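Local coordinates for JSC1_58120g3 (PDB 6XHH), which binds a linear tetrapyrrole (bilin) in a cyanobacteriochrome GAF domain with a far-red-absorbing dark state, probably serving as a light sensor, at residues S16-E19 with S20-T24; Q27-R30 with R31-I35; A133-G137 with Q138-G142; H117-A120 with L121-F124. All blocks are in the same frame, centred on the assembly; numbering follows the deposited sequence.

How the contacts relate
All four contacts are local, and all lie within one GAF domain. Along the chain they come in the order 1, 2, 4, 3. Contacts 1 and 2 share helix 18-33, contact 1 at its start and contact 2 at its finish, with centres about 16 Å apart. Contact 3 is the hairpin end of strands 128-136 and 139-148 in the antiparallel sheet; it meets contact 1 directly, Phe-22 CZ packing 3.9 Å from Trp-141 CH2. Contact 4 lies on helix 115-123, its centre about 22 to 28 Å from those of the others, and is the one that touches the bilin. Contacts 1 to 3 thus belong to the sheet and the helix packed on it, contact 4 to the chromophore site.

Contact 1 of 4, residues S16-E19 with S20-T24; sequences SDLE and SIFST
Ser-20 OG donates to Asp-17 OD1 over 2.6 Å, meeting the carboxylate on its syn side and only 18° out of its plane. The other oxygen, Asp-17 OD2, takes the backbone N-H of Ser-20 at 2.9 Å, here from above the carboxylate plane. Asp-17 is therefore the N-cap of helix 18-33: its side chain supplies an acceptor to an amide of the first turn, where the usual i-4 helical carbonyl is lacking. With CG set between its backbone N and carbonyl carbon (chi1 68°), the carboxylate folds back over the first turn. Aspartate suits the place because its chain is short and its two oxygens serve amide and hydroxyl together; its negative charge would also be expected to interact favourably with the helix dipole.

The regular turns begin at once, with Ile-21 N on Asp-17 O and Phe-22 N on Leu-18 O. Glu-19 O is held twice, by Ser-23 N at 3.0 Å and by a water that donates to it and also bonds to Ser-23 OG. One residue further on, Thr-24 OG1 joins Thr-24 N on Ser-20 O, the two arriving from opposite faces of the carbonyl plane.

On the apolar side, Leu-18 lays its branch point over one face of the Phe-22 ring, a CH-pi contact with CG 4.2 Å from the ring centroid, while Leu-18 CD1 touches Phe-22 CE1 at 3.7 Å.

Leu-18 and Ile-21 rest on Ala-173 of helix 157-178, Ile-21 also meets Ile-12 of helix 2-13, and Phe-22 fits between Leu-170 and Ile-174 of helix 157-178 and Ile-52 of strand 49-56.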
loop_
_atom_site.group_PDB
_atom_site.type_symbol
_atom_site.label_atom_id
_atom_site.label_comp_id
_atom_site.label_asym_id
_atom_site.label_seq_id
_atom_site.Cartn_x
_atom_site.Cartn_y
_atom_site.Cartn_z
ATOM N N SER A 16 10.073 13.836 13.883
ATOM C CA SER A 16 9.047 14.784 14.312
ATOM C C SER A 16 8.038 15.101 13.215
ATOM O O SER A 16 6.828 14.962 13.418
ATOM C CB SER A 16 9.713 16.078 14.799
ATOM O OG SER A 16 10.933 15.805 15.469
ATOM N N ASP A 17 8.518 15.538 12.056
ATOM C CA ASP A 17 7.652 16.063 11.018
ATOM C C ASP A 17 7.062 14.939 10.172
ATOM O O ASP A 17 7.620 13.843 10.060
ATOM C CB ASP A 17 8.418 17.024 10.120
ATOM C CG ASP A 17 9.463 16.320 9.305
ATOM O OD1 ASP A 17 10.500 15.935 9.888
ATOM O OD2 ASP A 17 9.236 16.131 8.096
ATOM N N LEU A 18 5.919 15.242 9.554
ATOM C CA LEU A 18 5.182 14.230 8.802
ATOM C C LEU A 18 5.968 13.735 7.591
ATOM O O LEU A 18 5.869 12.559 7.231
ATOM C CB LEU A 18 3.823 14.791 8.377
ATOM C CG LEU A 18 2.783 13.777 7.893
ATOM C CD1 LEU A 18 2.434 12.789 8.980
ATOM C CD2 LEU A 18 1.526 14.487 7.404
ATOM N N GLU A 19 6.760 14.600 6.957
ATOM C CA GLU A 19 7.535 14.148 5.806
ATOM C C GLU A 19 8.593 13.127 6.216
ATOM O O GLU A 19 8.803 12.130 5.511
ATOM C CB GLU A 19 8.179 15.341 5.102
ATOM C CG GLU A 19 9.072 14.950 3.947
ATOM C CD GLU A 19 9.745 16.146 3.291
ATOM O OE1 GLU A 19 9.496 17.286 3.732
ATOM O OE2 GLU A 19 10.522 15.940 2.336
ATOM N N SER A 20 9.264 13.351 7.352
ATOM C CA SER A 20 10.223 12.370 7.850
ATOM C C SER A 20 9.527 11.066 8.222
ATOM O O SER A 20 10.072 9.979 8.001
ATOM C CB SER A 20 10.977 12.934 9.056
ATOM O OG SER A 20 11.820 14.009 8.672
ATOM N N ILE A 21 8.328 11.159 8.812
ATOM C CA ILE A 21 7.559 9.963 9.163
ATOM C C ILE A 21 7.259 9.138 7.916
ATOM O O ILE A 21 7.431 7.911 7.906
ATOM C CB ILE A 21 6.266 10.361 9.890
ATOM C CG1 ILE A 21 6.610 10.968 11.252
ATOM C CG2 ILE A 21 5.339 9.164 10.046
ATOM C CD1 ILE A 21 5.408 11.328 12.101
ATOM N N PHE A 22 6.802 9.803 6.851
ATOM C CA PHE A 22 6.516 9.110 5.594
ATOM C C PHE A 22 7.758 8.429 5.041
ATOM O O PHE A 22 7.710 7.267 4.623
ATOM C CB PHE A 22 5.964 10.091 4.564
ATOM C CG PHE A 22 4.526 10.448 4.770
ATOM C CD1 PHE A 22 3.859 10.093 5.933
ATOM C CD2 PHE A 22 3.843 11.154 3.793
ATOM C CE1 PHE A 22 2.529 10.432 6.106
ATOM C CE2 PHE A 22 2.519 11.481 3.954
ATOM C CZ PHE A 22 1.864 11.138 5.115
ATOM N N SER A 23 8.881 9.147 5.007
ATOM C CA SER A 23 10.090 8.583 4.414
ATOM C C SER A 23 10.610 7.413 5.234
ATOM O O SER A 23 10.962 6.362 4.686
ATOM C CB SER A 23 11.162 9.666 4.294
ATOM O OG SER A 23 10.799 10.620 3.314
ATOM N N THR A 24 10.668 7.580 6.556
ATOM C CA THR A 24 11.082 6.487 7.426
ATOM C C THR A 24 10.171 5.277 7.273
ATOM O O THR A 24 10.644 4.134 7.260
ATOM C CB THR A 24 11.083 6.970 8.876
ATOM O OG1 THR A 24 12.001 8.061 8.996
ATOM C CG2 THR A 24 11.490 5.862 9.820
HETATM O O HOH W 1 8.190 12.030 2.597
#

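Contact 2 of 4, residues Q27-R30 with R31-I35; sequences QEVR and RLFGI. With EDO (1,2-ethanediol), chain E.
Arg-30 and Ile-35 make the close part of this helix end. Arg-30 NH2 donates to Ile-35 O over 2.8 Å, the oxygen lying in the guanidinium plane and the donor standing almost in line with the C=O bond. A bend at chi3 (51°) turns the guanidinium back to that carbonyl, and the aliphatic chain also lies against the isoleucine side chain, Arg-30 CG 4.0 Å from Ile-35 CG1. The same turn is a Schellman motif: Ile-35 N bonds to Arg-30 O (3.2 Å) and Gly-34 N to Arg-31 O, while Gly-34, with positive phi, turns the chain out of the helix, a conformation glycine adopts easily. Were Arg-30 replaced by an alanine, Ile-35 O would probably lose its side-chain donor and Ile-35 CG1 the aliphatic chain beside it.

The solvent side is looser. Exposed Arg-31 runs beside Glu-28, but Arg-31 NE and Glu-28 OE1 stand 3.7 Å apart, a long salt bridge; Glu-28 is buried and held chiefly by Arg-7, with Lys-11 as second partner.

Val-29 and Phe-33, suitably apolar, point together from helix 18-33 onto Leu-163 of helix 157-178; Val-29 and Arg-30 also touch Val-38 of strand 37-43, and Ile-35 reaches Ala-146 of strand 139-148.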
loop_
_atom_site.group_PDB
_atom_site.type_symbol
_atom_site.label_atom_id
_atom_site.label_comp_id
_atom_site.label_asym_id
_atom_site.label_seq_id
_atom_site.Cartn_x
_atom_site.Cartn_y
_atom_site.Cartn_z
ATOM N N GLN A 27 10.847 3.432 3.932
ATOM C CA GLN A 27 12.155 2.788 4.017
ATOM C C GLN A 27 12.110 1.551 4.896
ATOM O O GLN A 27 12.644 0.498 4.530
ATOM C CB GLN A 27 13.189 3.779 4.556
ATOM C CG GLN A 27 13.519 4.942 3.617
ATOM C CD GLN A 27 14.815 5.669 3.976
ATOM O OE1 GLN A 27 15.694 5.118 4.646
ATOM N NE2 GLN A 27 14.925 6.920 3.545
ATOM N N GLU A 28 11.490 1.663 6.070
ATOM C CA GLU A 28 11.509 0.540 7.004
ATOM C C GLU A 28 10.679 -0.630 6.492
ATOM O O GLU A 28 11.090 -1.789 6.620
ATOM C CB GLU A 28 11.013 0.993 8.374
ATOM C CG GLU A 28 11.916 1.986 9.050
ATOM C CD GLU A 28 13.355 1.537 9.076
ATOM O OE1 GLU A 28 13.599 0.337 9.340
ATOM O OE2 GLU A 28 14.236 2.387 8.832
ATOM N N VAL A 29 9.506 -0.359 5.921
ATOM C CA VAL A 29 8.708 -1.439 5.353
ATOM C C VAL A 29 9.437 -2.108 4.192
ATOM O O VAL A 29 9.407 -3.339 4.058
ATOM C CB VAL A 29 7.321 -0.923 4.929
ATOM C CG1 VAL A 29 6.582 -2.009 4.155
ATOM C CG2 VAL A 29 6.522 -0.494 6.159
ATOM N N ARG A 30 10.093 -1.319 3.331
ATOM C CA ARG A 30 10.796 -1.906 2.187
ATOM C C ARG A 30 11.926 -2.823 2.645
ATOM O O ARG A 30 12.086 -3.934 2.129
ATOM C CB ARG A 30 11.345 -0.811 1.266
ATOM C CG ARG A 30 11.668 -1.334 -0.141
ATOM C CD ARG A 30 12.808 -0.576 -0.838
ATOM N NE ARG A 30 13.993 -0.481 0.012
ATOM C CZ ARG A 30 14.835 -1.481 0.264
ATOM N NH1 ARG A 30 15.872 -1.277 1.068
ATOM N NH2 ARG A 30 14.650 -2.684 -0.271
ATOM N N ARG A 31 12.721 -2.361 3.615
ATOM C CA ARG A 31 13.802 -3.165 4.184
ATOM C C ARG A 31 13.263 -4.445 4.820
ATOM O O ARG A 31 13.791 -5.543 4.598
ATOM C CB ARG A 31 14.547 -2.319 5.228
ATOM C CG ARG A 31 15.764 -2.974 5.874
ATOM C CD ARG A 31 16.429 -2.032 6.893
ATOM N NE ARG A 31 16.024 -2.314 8.270
ATOM C CZ ARG A 31 16.825 -2.834 9.195
ATOM N NH1 ARG A 31 18.082 -3.133 8.899
ATOM N NH2 ARG A 31 16.368 -3.056 10.422
ATOM N N LEU A 32 12.212 -4.308 5.632
ATOM C CA LEU A 32 11.625 -5.450 6.327
ATOM C C LEU A 32 11.178 -6.531 5.351
ATOM O O LEU A 32 11.472 -7.717 5.536
ATOM C CB LEU A 32 10.446 -4.963 7.167
ATOM C CG LEU A 32 9.648 -6.026 7.919
ATOM C CD1 LEU A 32 10.542 -6.712 8.932
ATOM C CD2 LEU A 32 8.446 -5.391 8.604
ATOM N N PHE A 33 10.468 -6.137 4.299
ATOM C CA PHE A 33 9.957 -7.089 3.318
ATOM C C PHE A 33 10.986 -7.498 2.270
ATOM O O PHE A 33 10.721 -8.426 1.498
ATOM C CB PHE A 33 8.726 -6.499 2.617
ATOM C CG PHE A 33 7.472 -6.495 3.468
ATOM C CD1 PHE A 33 7.449 -7.097 4.720
ATOM C CD2 PHE A 33 6.310 -5.901 3.007
ATOM C CE1 PHE A 33 6.287 -7.113 5.497
ATOM C CE2 PHE A 33 5.143 -5.911 3.786
ATOM C CZ PHE A 33 5.139 -6.512 5.029
ATOM N N GLY A 34 12.148 -6.849 2.234
ATOM C CA GLY A 34 13.130 -7.108 1.196
ATOM C C GLY A 34 12.547 -6.965 -0.196
ATOM O O GLY A 34 12.718 -7.848 -1.047
ATOM N N ILE A 35 11.850 -5.862 -0.449
ATOM C CA ILE A 35 11.208 -5.681 -1.746
ATOM C C ILE A 35 11.726 -4.424 -2.434
ATOM O O ILE A 35 12.586 -3.712 -1.901
ATOM C CB ILE A 35 9.677 -5.618 -1.615
ATOM C CG1 ILE A 35 9.260 -4.481 -0.660
ATOM C CG2 ILE A 35 9.124 -6.976 -1.168
ATOM C CD1 ILE A 35 7.746 -4.413 -0.414
HETATM C C1 EDO E . 11.194 -11.551 -1.338
HETATM O O1 EDO E . 11.174 -10.196 -0.858
HETATM C C2 EDO E . 12.358 -11.750 -2.310
HETATM O O2 EDO E . 13.537 -11.153 -1.746
#

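Contact 3 of 4, residues A133-G137 with Q138-G142; sequences AIFQG and QKLWG. With EDO (1,2-ethanediol), chain F.
Phe-135 and Leu-140 face each other across a beta hairpin closed by a type II' turn, Gln-136 to Lys-139. Leu-140 CD1 is the bump on this side: it sits over one face of the Phe-135 ring, 4.2 Å from the centroid and offset toward the rim, and packs against Ala-133, 3.6 Å from its CB. The small side chain of alanine suits the place beside that methyl.

At the turn, Gly-137 takes a positive phi that glycine reaches readily; a CB there would strike Gln-138 N. Deeper in, a classic bulge sets Trp-141 and Gly-142 together against Ile-134, whose carbonyl oxygen accepts from Trp-141 N (2.9 Å) and from Gly-142 N (3.3 Å). Gly-142 suits its place beside the indole, since a CB would run into Trp-141 CE3.

A chi1 of 180° swings the indole alongside Ile-134. There Trp-141 CE3 meets Ile-134 CG2 at 3.9 Å. Both residues also lie on Ile-40 of strand 37-43 and Ile-174 of helix 157-178. The extended Gln-136 chain crosses the indole obliquely, its amide plane turned 65° from the ring: Gln-136 OE1 comes to 3.4 Å from Trp-141 CD1 and to 3.5 Å from Lys-139 CD.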
loop_
_atom_site.group_PDB
_atom_site.type_symbol
_atom_site.label_atom_id
_atom_site.label_comp_id
_atom_site.label_asym_id
_atom_site.label_seq_id
_atom_site.Cartn_x
_atom_site.Cartn_y
_atom_site.Cartn_z
ATOM N N ALA A 133 -5.356 0.435 3.076
ATOM C CA ALA A 133 -5.900 1.767 3.277
ATOM C C ALA A 133 -5.152 2.509 4.381
ATOM O O ALA A 133 -4.790 1.931 5.415
ATOM C CB ALA A 133 -7.386 1.674 3.628
ATOM N N ILE A 134 -4.949 3.804 4.171
ATOM C CA ILE A 134 -4.516 4.714 5.232
ATOM C C ILE A 134 -5.724 5.536 5.641
ATOM O O ILE A 134 -6.256 6.296 4.821
ATOM C CB ILE A 134 -3.377 5.638 4.768
ATOM C CG1 ILE A 134 -2.129 4.851 4.407
ATOM C CG2 ILE A 134 -3.004 6.640 5.857
ATOM C CD1 ILE A 134 -1.092 5.706 3.665
ATOM N N PHE A 135 -6.159 5.380 6.895
ATOM C CA PHE A 135 -7.289 6.120 7.445
ATOM C C PHE A 135 -6.806 7.229 8.370
ATOM O O PHE A 135 -5.976 6.994 9.248
ATOM C CB PHE A 135 -8.231 5.187 8.204
ATOM C CG PHE A 135 -9.242 4.555 7.334
ATOM C CD1 PHE A 135 -10.418 5.214 7.033
ATOM C CD2 PHE A 135 -9.011 3.317 6.785
ATOM C CE1 PHE A 135 -11.356 4.631 6.207
ATOM C CE2 PHE A 135 -9.949 2.723 5.958
ATOM C CZ PHE A 135 -11.117 3.383 5.664
ATOM N N GLN A 136 -7.344 8.423 8.176
ATOM C CA GLN A 136 -7.149 9.546 9.086
ATOM C C GLN A 136 -8.433 9.646 9.896
ATOM O O GLN A 136 -9.436 10.178 9.414
ATOM C CB GLN A 136 -6.878 10.820 8.306
ATOM C CG GLN A 136 -6.872 12.093 9.137
ATOM C CD GLN A 136 -7.023 13.327 8.267
ATOM O OE1 GLN A 136 -6.892 13.250 7.044
ATOM N NE2 GLN A 136 -7.314 14.464 8.886
ATOM N N GLY A 137 -8.404 9.138 11.123
ATOM C CA GLY A 137 -9.658 8.921 11.824
ATOM C C GLY A 137 -10.438 7.858 11.077
ATOM O O GLY A 137 -9.908 6.790 10.746
ATOM N N GLN A 138 -11.708 8.139 10.790
ATOM C CA GLN A 138 -12.491 7.256 9.933
ATOM C C GLN A 138 -12.608 7.809 8.509
ATOM O O GLN A 138 -13.517 7.428 7.765
ATOM C CB GLN A 138 -13.869 6.975 10.556
ATOM C CG GLN A 138 -14.574 5.694 10.013
ATOM C CD GLN A 138 -15.072 4.702 11.087
ATOM O OE1 GLN A 138 -14.288 4.186 11.878
ATOM N NE2 GLN A 138 -16.375 4.399 11.071
ATOM N N LYS A 139 -11.686 8.681 8.103
ATOM C CA LYS A 139 -11.657 9.210 6.742
ATOM C C LYS A 139 -10.582 8.486 5.934
ATOM O O LYS A 139 -9.412 8.454 6.337
ATOM C CB LYS A 139 -11.399 10.716 6.746
ATOM C CG LYS A 139 -11.091 11.291 5.371
ATOM C CD LYS A 139 -9.837 12.152 5.398
ATOM C CE LYS A 139 -9.446 12.620 4.010
ATOM N NZ LYS A 139 -10.443 13.571 3.438
ATOM N N LEU A 140 -10.973 7.913 4.795
ATOM C CA LEU A 140 -10.026 7.257 3.897
ATOM C C LEU A 140 -9.142 8.316 3.242
ATOM O O LEU A 140 -9.619 9.134 2.450
ATOM C CB LEU A 140 -10.777 6.440 2.851
ATOM C CG LEU A 140 -9.933 5.674 1.829
ATOM C CD1 LEU A 140 -8.986 4.718 2.524
ATOM C CD2 LEU A 140 -10.810 4.916 0.795
ATOM N N TRP A 141 -7.850 8.305 3.577
ATOM C CA TRP A 141 -6.909 9.346 3.195
ATOM C C TRP A 141 -6.051 8.961 1.996
ATOM O O TRP A 141 -5.752 9.810 1.143
ATOM C CB TRP A 141 -6.011 9.669 4.398
ATOM C CG TRP A 141 -4.965 10.726 4.168
ATOM C CD1 TRP A 141 -5.060 12.062 4.462
ATOM C CD2 TRP A 141 -3.663 10.539 3.578
ATOM N NE1 TRP A 141 -3.891 12.705 4.117
ATOM C CE2 TRP A 141 -3.024 11.798 3.567
ATOM C CE3 TRP A 141 -2.971 9.427 3.083
ATOM C CZ2 TRP A 141 -1.733 11.974 3.059
ATOM C CZ3 TRP A 141 -1.688 9.608 2.581
ATOM C CH2 TRP A 141 -1.084 10.870 2.580
ATOM N N GLY A 142 -5.644 7.705 1.924
ATOM C CA GLY A 142 -4.740 7.283 0.873
ATOM C C GLY A 142 -4.462 5.805 0.977
ATOM O O GLY A 142 -5.217 5.062 1.611
HETATM C C1 EDO F . -11.681 4.968 13.105
HETATM O O1 EDO F . -11.522 3.580 12.804
HETATM C C2 EDO F . -10.386 5.476 13.726
HETATM O O2 EDO F . -10.636 6.701 14.419
#

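Contact 4 of 4, residues H117-A120 with L121-F124; sequences HIEA and LESF. With M1V (mesobiliverdin IX(alpha)), chain C.
His-117 and Leu-121, one helical turn apart, cross at an angle, with Leu-121 CD1 3.6 Å from His-117 CD2. The leucine methyl meets the CD2-NE2 side of the imidazole obliquely. Extended away from its backbone N (chi1 -173°), the histidine lays one face on the mesobiliverdin, whose NC lies 3.4 Å above the ring plane, offset toward the rim. At the ring edge His-117 ND1 donates to the propionate oxygen O1B of the bilin over 2.9 Å. Histidine suits this place because a flat ring can lie against the tetrapyrrole while its N-H grips the carboxylate. A leucine here would probably leave that propionate oxygen without this donor and the pigment without this flat neighbour.

Ala-120 is small enough to let the bilin close, its CB 3.4 Å from the ligand oxygen OA. The carbonyl of Ala-120 receives Ser-123 OG at 2.7 Å, the hydroxyl folded back onto the helix (chi1 86°), and the amide of Phe-124 by a weak bond. Ser-123 OG also lies over a face of the Phe-124 ring. Outward, Glu-122 slants across Ile-118 and is fixed by Tyr-93, which bonds to its OE2.

Helix 115-123 thus covers the chromophore: His-117 meets Phe-87 of strand 87-89, Ala-120 and Leu-121 touch Trp-68 of strand 67-68, and Phe-124 meets Phe-51 of strand 49-56 edge-to-face.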
loop_
_atom_site.group_PDB
_atom_site.type_symbol
_atom_site.label_atom_id
_atom_site.label_comp_id
_atom_site.label_asym_id
_atom_site.label_seq_id
_atom_site.Cartn_x
_atom_site.Cartn_y
_atom_site.Cartn_z
ATOM N N HIS A 117 -6.438 -2.438 -15.570
ATOM C CA HIS A 117 -5.778 -2.397 -14.270
ATOM C C HIS A 117 -4.368 -2.964 -14.370
ATOM O O HIS A 117 -3.393 -2.334 -13.928
ATOM C CB HIS A 117 -6.634 -3.171 -13.264
ATOM C CG HIS A 117 -6.165 -3.083 -11.841
ATOM N ND1 HIS A 117 -6.845 -3.692 -10.810
ATOM C CD2 HIS A 117 -5.096 -2.468 -11.273
ATOM C CE1 HIS A 117 -6.221 -3.459 -9.665
ATOM N NE2 HIS A 117 -5.161 -2.713 -9.917
ATOM N N ILE A 118 -4.233 -4.132 -15.010
ATOM C CA ILE A 118 -2.911 -4.718 -15.234
ATOM C C ILE A 118 -2.014 -3.747 -15.996
ATOM O O ILE A 118 -0.838 -3.579 -15.668
ATOM C CB ILE A 118 -3.041 -6.062 -15.972
ATOM C CG1 ILE A 118 -3.665 -7.100 -15.040
ATOM C CG2 ILE A 118 -1.668 -6.559 -16.424
ATOM C CD1 ILE A 118 -4.034 -8.391 -15.751
ATOM N N GLU A 119 -2.561 -3.074 -17.011
ATOM C CA GLU A 119 -1.741 -2.169 -17.817
ATOM C C GLU A 119 -1.282 -0.964 -16.997
ATOM O O GLU A 119 -0.140 -0.499 -17.128
ATOM C CB GLU A 119 -2.537 -1.732 -19.050
ATOM C CG GLU A 119 -1.762 -0.851 -20.009
ATOM C CD GLU A 119 -2.651 -0.231 -21.073
ATOM O OE1 GLU A 119 -2.239 0.781 -21.680
ATOM O OE2 GLU A 119 -3.764 -0.757 -21.302
ATOM N N ALA A 120 -2.167 -0.452 -16.144
ATOM C CA ALA A 120 -1.811 0.629 -15.229
ATOM C C ALA A 120 -0.669 0.219 -14.304
ATOM O O ALA A 120 0.286 0.979 -14.105
ATOM C CB ALA A 120 -3.039 1.041 -14.415
ATOM N N LEU A 121 -0.743 -0.989 -13.747
ATOM C CA LEU A 121 0.335 -1.501 -12.907
ATOM C C LEU A 121 1.641 -1.626 -13.686
ATOM O O LEU A 121 2.705 -1.220 -13.203
ATOM C CB LEU A 121 -0.093 -2.850 -12.304
ATOM C CG LEU A 121 -1.154 -2.739 -11.198
ATOM C CD1 LEU A 121 -1.909 -4.050 -10.961
ATOM C CD2 LEU A 121 -0.497 -2.263 -9.923
ATOM N N GLU A 122 1.579 -2.171 -14.902
ATOM C CA GLU A 122 2.760 -2.207 -15.759
ATOM C C GLU A 122 3.334 -0.811 -15.980
ATOM O O GLU A 122 4.558 -0.636 -16.015
ATOM C CB GLU A 122 2.417 -2.868 -17.097
ATOM C CG GLU A 122 2.309 -4.390 -17.047
ATOM C CD GLU A 122 1.639 -4.947 -18.280
ATOM O OE1 GLU A 122 1.008 -4.155 -19.010
ATOM O OE2 GLU A 122 1.745 -6.166 -18.519
ATOM N N SER A 123 2.471 0.203 -16.119
ATOM C CA SER A 123 2.983 1.555 -16.337
ATOM C C SER A 123 3.755 2.080 -15.136
ATOM O O SER A 123 4.562 3.008 -15.292
ATOM C CB SER A 123 1.843 2.521 -16.687
ATOM O OG SER A 123 1.219 3.051 -15.525
ATOM N N PHE A 124 3.529 1.517 -13.949
ATOM C CA PHE A 124 4.275 1.886 -12.758
ATOM C C PHE A 124 5.357 0.869 -12.421
ATOM O O PHE A 124 5.966 0.954 -11.344
ATOM C CB PHE A 124 3.306 2.080 -11.590
ATOM C CG PHE A 124 2.375 3.252 -11.783
ATOM C CD1 PHE A 124 2.882 4.538 -11.902
ATOM C CD2 PHE A 124 1.005 3.068 -11.882
ATOM C CE1 PHE A 124 2.042 5.612 -12.097
ATOM C CE2 PHE A 124 0.157 4.147 -12.080
ATOM C CZ PHE A 124 0.678 5.418 -12.182
HETATM O OA M1V C . -5.925 2.818 -14.049
HETATM C C1A M1V C . -6.868 2.119 -14.389
HETATM N NA M1V C . -7.504 1.267 -13.575
HETATM C C2A M1V C . -7.451 2.095 -15.672
HETATM C CMA M1V C . -7.012 2.916 -16.862
HETATM C C3A M1V C . -8.498 1.176 -15.650
HETATM C CAA M1V C . -9.395 0.804 -16.768
HETATM C CBA M1V C . -10.860 1.133 -16.473
HETATM C C4A M1V C . -8.532 0.628 -14.275
HETATM C CHA M1V C . -9.436 -0.300 -13.834
HETATM C C1B M1V C . -9.600 -0.921 -12.516
HETATM C C2B M1V C . -10.579 -1.924 -12.289
HETATM C CMB M1V C . -11.528 -2.482 -13.322
HETATM C C3B M1V C . -10.488 -2.295 -10.981
HETATM C CAB M1V C . -11.330 -3.346 -10.282
HETATM C CBB M1V C . -10.491 -4.609 -10.023
HETATM C CGB M1V C . -10.165 -5.308 -11.325
HETATM O O2B M1V C . -11.080 -5.855 -11.987
HETATM O O1B M1V C . -8.994 -5.354 -11.765
HETATM N NB M1V C . -8.948 -0.694 -11.365
HETATM C C4B M1V C . -9.452 -1.500 -10.406
HETATM C CHB M1V C . -9.101 -1.618 -9.053
HETATM C C1C M1V C . -8.018 -1.116 -8.317
HETATM C C2C M1V C . -7.680 -1.608 -7.048
HETATM C CAC M1V C . -8.466 -2.657 -6.292
HETATM C CBC M1V C . -9.627 -1.845 -5.651
HETATM C CGC M1V C . -10.829 -2.662 -5.201
HETATM O O2C M1V C . -10.838 -3.908 -5.319
HETATM O O1C M1V C . -11.841 -2.098 -4.712
HETATM C C3C M1V C . -6.568 -0.891 -6.614
HETATM C CMC M1V C . -5.874 -1.097 -5.296
HETATM N NC M1V C . -7.112 -0.138 -8.663
HETATM C C4C M1V C . -6.214 0.013 -7.637
HETATM C CHC M1V C . -5.188 0.996 -7.745
HETATM C C1D M1V C . -4.082 1.225 -6.964
HETATM C C2D M1V C . -3.585 2.502 -6.584
HETATM C CMD M1V C . -4.219 3.829 -6.926
HETATM N ND M1V C . -3.213 0.262 -6.470
HETATM C C4D M1V C . -2.234 0.888 -5.783
HETATM O OD M1V C . -1.312 0.288 -5.228
HETATM C C3D M1V C . -2.461 2.300 -5.845
HETATM C CAD M1V C . -1.625 3.375 -5.197
HETATM C CBD M1V C . -0.353 3.567 -5.993
#